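Local coordinates for protein heme peroxidase (Bacteroides thetaiotaomicron, PDB 2GVK) that probably binds heme and uses hydrogen peroxide to oxidise dyes and other substrates, as a member of the dye-decolorizing peroxidase family, at residues F9-Q21 and L303-L315. Numbering follows the deposited sequence. Where two conformers were deposited one is given.
Sequences FGGHIPQDVAGKQ and LFFVPSYDLLGEL
Gln15 spans the contact with its whole side chain, its CG methylene over one face of the Tyr309 ring and its amide on the backbone at Pro307. This joins the loop before strand 24-32 to the strand-turn-helix unit that ends the ferredoxin-like C-terminal half of the DyP fold. Gln15 CG sits 4.2 Å from the centroid of the Tyr309 ring and 13° off its normal, which meets the criterion for a CH-pi contact. Beyond CG the chain is extended (chi2 -171°) and carries Gln15 NE2 to 2.9 Å from Pro307 O, the bond lying in the carbonyl plane. Gln15 OE1 accepts from Met69 N, so both ends of this buried amide are bonded and its rotation is fixed. Val306 CG1 packs against the same amide, 3.4 Å from Gln15 CD. At the start of helix 309-315, Tyr309 N donates to Ile13 O (3.0 Å), while the N-cap Ser308 OG accepts from Leu311 N. A water lies 2.6 Å from Tyr309 OH and accepts from Asp16 N. Nearer the surface, His12 and Asp310 meet with ring and carboxylate planes 80° apart, and His12 ND1 donates to the anti lone pair of Asp310 OD2 at 3.2 Å.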
# COMPACT_ATOMS: atom_id res chain seq x y z
N PHE A 9 -0.18 25.62 -25.07
CA PHE A 9 0.62 24.84 -26.08
C PHE A 9 -0.18 24.63 -27.36
O PHE A 9 -0.10 23.56 -27.97
CB PHE A 9 1.05 23.52 -25.48
CG PHE A 9 1.73 23.65 -24.14
CD1 PHE A 9 2.78 24.57 -23.95
CD2 PHE A 9 1.32 22.86 -23.05
CE1 PHE A 9 3.41 24.71 -22.70
CE2 PHE A 9 1.94 22.99 -21.80
CZ PHE A 9 2.99 23.93 -21.62
N GLY A 10 -0.92 25.66 -27.76
CA GLY A 10 -1.75 25.60 -28.97
C GLY A 10 -2.79 24.49 -28.94
O GLY A 10 -3.27 24.06 -29.99
N GLY A 11 -3.15 24.05 -27.74
CA GLY A 11 -4.11 22.96 -27.57
C GLY A 11 -3.50 21.57 -27.80
O GLY A 11 -4.22 20.60 -27.95
N HIS A 12 -2.19 21.49 -27.81
CA HIS A 12 -1.52 20.23 -28.03
C HIS A 12 -1.14 19.59 -26.70
O HIS A 12 -0.58 20.25 -25.84
CB HIS A 12 -0.27 20.42 -28.89
CG HIS A 12 -0.53 21.06 -30.21
ND1 HIS A 12 -1.22 20.42 -31.21
CD2 HIS A 12 -0.19 22.27 -30.70
CE1 HIS A 12 -1.30 21.22 -32.27
NE2 HIS A 12 -0.68 22.35 -31.98
N ILE A 13 -1.45 18.32 -26.56
CA ILE A 13 -1.12 17.57 -25.35
C ILE A 13 0.33 17.07 -25.44
O ILE A 13 0.67 16.34 -26.37
CB ILE A 13 -2.06 16.34 -25.18
CG1 ILE A 13 -3.52 16.74 -25.39
CG2 ILE A 13 -1.85 15.68 -23.81
CD1 ILE A 13 -3.99 17.87 -24.51
N PRO A 14 1.18 17.45 -24.47
CA PRO A 14 2.55 16.98 -24.49
C PRO A 14 2.67 15.55 -24.00
O PRO A 14 1.79 15.04 -23.32
CB PRO A 14 3.24 17.91 -23.49
CG PRO A 14 2.21 18.25 -22.52
CD PRO A 14 0.92 18.34 -23.31
N GLN A 15 3.75 14.91 -24.39
CA GLN A 15 4.11 13.65 -23.80
C GLN A 15 4.50 13.92 -22.33
O GLN A 15 4.55 15.07 -21.90
CB GLN A 15 5.27 13.01 -24.56
CG GLN A 15 4.89 12.50 -25.97
CD GLN A 15 6.00 11.69 -26.60
OE1 GLN A 15 6.47 10.73 -26.01
NE2 GLN A 15 6.35 12.01 -27.85
N ASP A 16 4.84 12.86 -21.59
CA ASP A 16 5.11 12.96 -20.17
C ASP A 16 6.53 13.49 -19.92
O ASP A 16 7.39 12.79 -19.39
CB ASP A 16 4.94 11.57 -19.51
CG ASP A 16 4.88 11.64 -17.99
OD1 ASP A 16 4.43 12.68 -17.45
OD2 ASP A 16 5.23 10.64 -17.35
N VAL A 17 6.73 14.75 -20.23
CA VAL A 17 8.03 15.36 -20.15
C VAL A 17 8.25 16.11 -18.85
O VAL A 17 9.34 16.60 -18.58
CB VAL A 17 8.24 16.31 -21.34
CG1 VAL A 17 8.15 15.55 -22.65
CG2 VAL A 17 7.23 17.43 -21.30
N ALA A 18 7.22 16.20 -18.04
CA ALA A 18 7.32 16.84 -16.77
C ALA A 18 6.97 15.86 -15.70
O ALA A 18 6.63 16.24 -14.60
CB ALA A 18 6.43 18.02 -16.70
N GLY A 19 7.04 14.57 -16.03
CA GLY A 19 6.78 13.53 -15.07
C GLY A 19 7.85 13.45 -13.98
O GLY A 19 8.99 13.93 -14.16
N LYS A 20 7.47 12.88 -12.85
CA LYS A 20 8.41 12.57 -11.82
C LYS A 20 9.22 11.41 -12.26
O LYS A 20 8.86 10.73 -13.24
CB LYS A 20 7.68 12.21 -10.53
N GLN A 21 10.31 11.16 -11.56
CA GLN A 21 11.19 10.04 -11.86
C GLN A 21 10.62 8.73 -11.33
O GLN A 21 10.23 8.64 -10.16
CB GLN A 21 12.59 10.28 -11.27
CG GLN A 21 13.05 11.73 -11.35
CD GLN A 21 13.83 12.16 -10.12
OE1 GLN A 21 14.21 11.32 -9.30
NE2 GLN A 21 14.07 13.46 -10.00
N LEU A 303 20.88 14.80 -28.43
CA LEU A 303 19.63 15.57 -28.40
C LEU A 303 18.53 14.86 -29.19
O LEU A 303 18.75 14.39 -30.32
CB LEU A 303 19.85 16.98 -28.99
CG LEU A 303 18.61 17.86 -29.16
CD1 LEU A 303 17.99 18.19 -27.84
CD2 LEU A 303 18.97 19.15 -29.92
N PHE A 304 17.34 14.82 -28.62
CA PHE A 304 16.15 14.31 -29.30
C PHE A 304 14.99 15.29 -29.17
O PHE A 304 14.89 16.03 -28.20
CB PHE A 304 15.70 12.94 -28.71
CG PHE A 304 16.78 11.87 -28.72
CD1 PHE A 304 17.70 11.78 -27.66
CD2 PHE A 304 16.82 10.92 -29.72
CE1 PHE A 304 18.64 10.75 -27.64
CE2 PHE A 304 17.82 9.93 -29.72
CZ PHE A 304 18.73 9.86 -28.68
N PHE A 305 14.11 15.25 -30.15
CA PHE A 305 12.87 15.98 -30.13
C PHE A 305 11.72 15.04 -29.80
O PHE A 305 11.52 14.02 -30.48
CB PHE A 305 12.62 16.68 -31.49
CG PHE A 305 11.26 17.27 -31.61
CD1 PHE A 305 10.85 18.27 -30.75
CD2 PHE A 305 10.38 16.82 -32.58
CE1 PHE A 305 9.57 18.82 -30.85
CE2 PHE A 305 9.09 17.37 -32.68
CZ PHE A 305 8.70 18.36 -31.83
N VAL A 306 10.96 15.42 -28.79
CA VAL A 306 9.84 14.67 -28.30
C VAL A 306 8.54 15.40 -28.73
O VAL A 306 8.17 16.43 -28.14
CB VAL A 306 9.89 14.60 -26.77
CG1 VAL A 306 8.66 13.84 -26.19
CG2 VAL A 306 11.17 13.97 -26.32
N PRO A 307 7.87 14.91 -29.78
CA PRO A 307 6.70 15.63 -30.28
C PRO A 307 5.49 15.54 -29.36
O PRO A 307 5.39 14.63 -28.57
CB PRO A 307 6.40 14.94 -31.65
CG PRO A 307 7.11 13.67 -31.61
CD PRO A 307 8.19 13.72 -30.58
N SER A 308 4.57 16.49 -29.48
CA SER A 308 3.30 16.38 -28.82
C SER A 308 2.63 15.08 -29.30
O SER A 308 2.97 14.56 -30.35
CB SER A 308 2.42 17.57 -29.14
OG SER A 308 2.00 17.52 -30.50
N TYR A 309 1.68 14.58 -28.53
CA TYR A 309 0.91 13.39 -28.97
C TYR A 309 0.21 13.66 -30.28
O TYR A 309 0.13 12.79 -31.12
CB TYR A 309 -0.13 13.00 -27.91
CG TYR A 309 0.43 12.27 -26.73
CD1 TYR A 309 1.00 11.00 -26.88
CD2 TYR A 309 0.26 12.76 -25.44
CE1 TYR A 309 1.46 10.30 -25.79
CE2 TYR A 309 0.72 12.09 -24.35
CZ TYR A 309 1.32 10.84 -24.52
OH TYR A 309 1.76 10.14 -23.43
N ASP A 310 -0.34 14.86 -30.45
CA ASP A 310 -1.04 15.23 -31.69
C ASP A 310 -0.12 15.06 -32.89
O ASP A 310 -0.49 14.46 -33.89
CB ASP A 310 -1.53 16.69 -31.64
CG ASP A 310 -2.81 16.84 -30.87
OD1 ASP A 310 -3.54 15.81 -30.71
OD2 ASP A 310 -3.15 17.99 -30.48
N LEU A 311 1.07 15.63 -32.79
CA LEU A 311 2.02 15.55 -33.87
C LEU A 311 2.49 14.11 -34.09
O LEU A 311 2.61 13.66 -35.23
CB LEU A 311 3.21 16.48 -33.59
CG LEU A 311 4.35 16.44 -34.62
CD1 LEU A 311 3.82 16.58 -36.05
CD2 LEU A 311 5.33 17.51 -34.32
N LEU A 312 2.77 13.41 -33.00
CA LEU A 312 3.16 12.00 -33.07
C LEU A 312 2.14 11.17 -33.90
O LEU A 312 2.52 10.38 -34.73
CB LEU A 312 3.28 11.43 -31.67
CG LEU A 312 4.02 10.13 -31.56
CD1 LEU A 312 5.45 10.26 -32.09
CD2 LEU A 312 4.04 9.68 -30.13
N GLY A 313 0.86 11.41 -33.66
CA GLY A 313 -0.19 10.75 -34.42
C GLY A 313 -0.10 11.06 -35.91
O GLY A 313 -0.30 10.18 -36.76
N GLU A 314 0.16 12.33 -36.24
CA GLU A 314 0.29 12.75 -37.63
C GLU A 314 1.48 12.08 -38.26
O GLU A 314 1.44 11.72 -39.41
CB GLU A 314 0.46 14.25 -37.73
CG GLU A 314 -0.74 15.03 -37.42
CD GLU A 314 -0.52 16.52 -37.60
OE1 GLU A 314 0.59 16.91 -38.09
OE2 GLU A 314 -1.45 17.32 -37.28
N LEU A 315 2.57 11.98 -37.51
CA LEU A 315 3.77 11.33 -38.00
C LEU A 315 3.49 9.88 -38.39
O LEU A 315 4.08 9.36 -39.35
CB LEU A 315 4.88 11.38 -36.94
CG LEU A 315 5.37 12.77 -36.53
CD1 LEU A 315 6.41 12.64 -35.41
CD2 LEU A 315 5.92 13.55 -37.70
O HOH W 1 5.84 16.37 -25.78
O HOH W 2 4.31 10.25 -22.76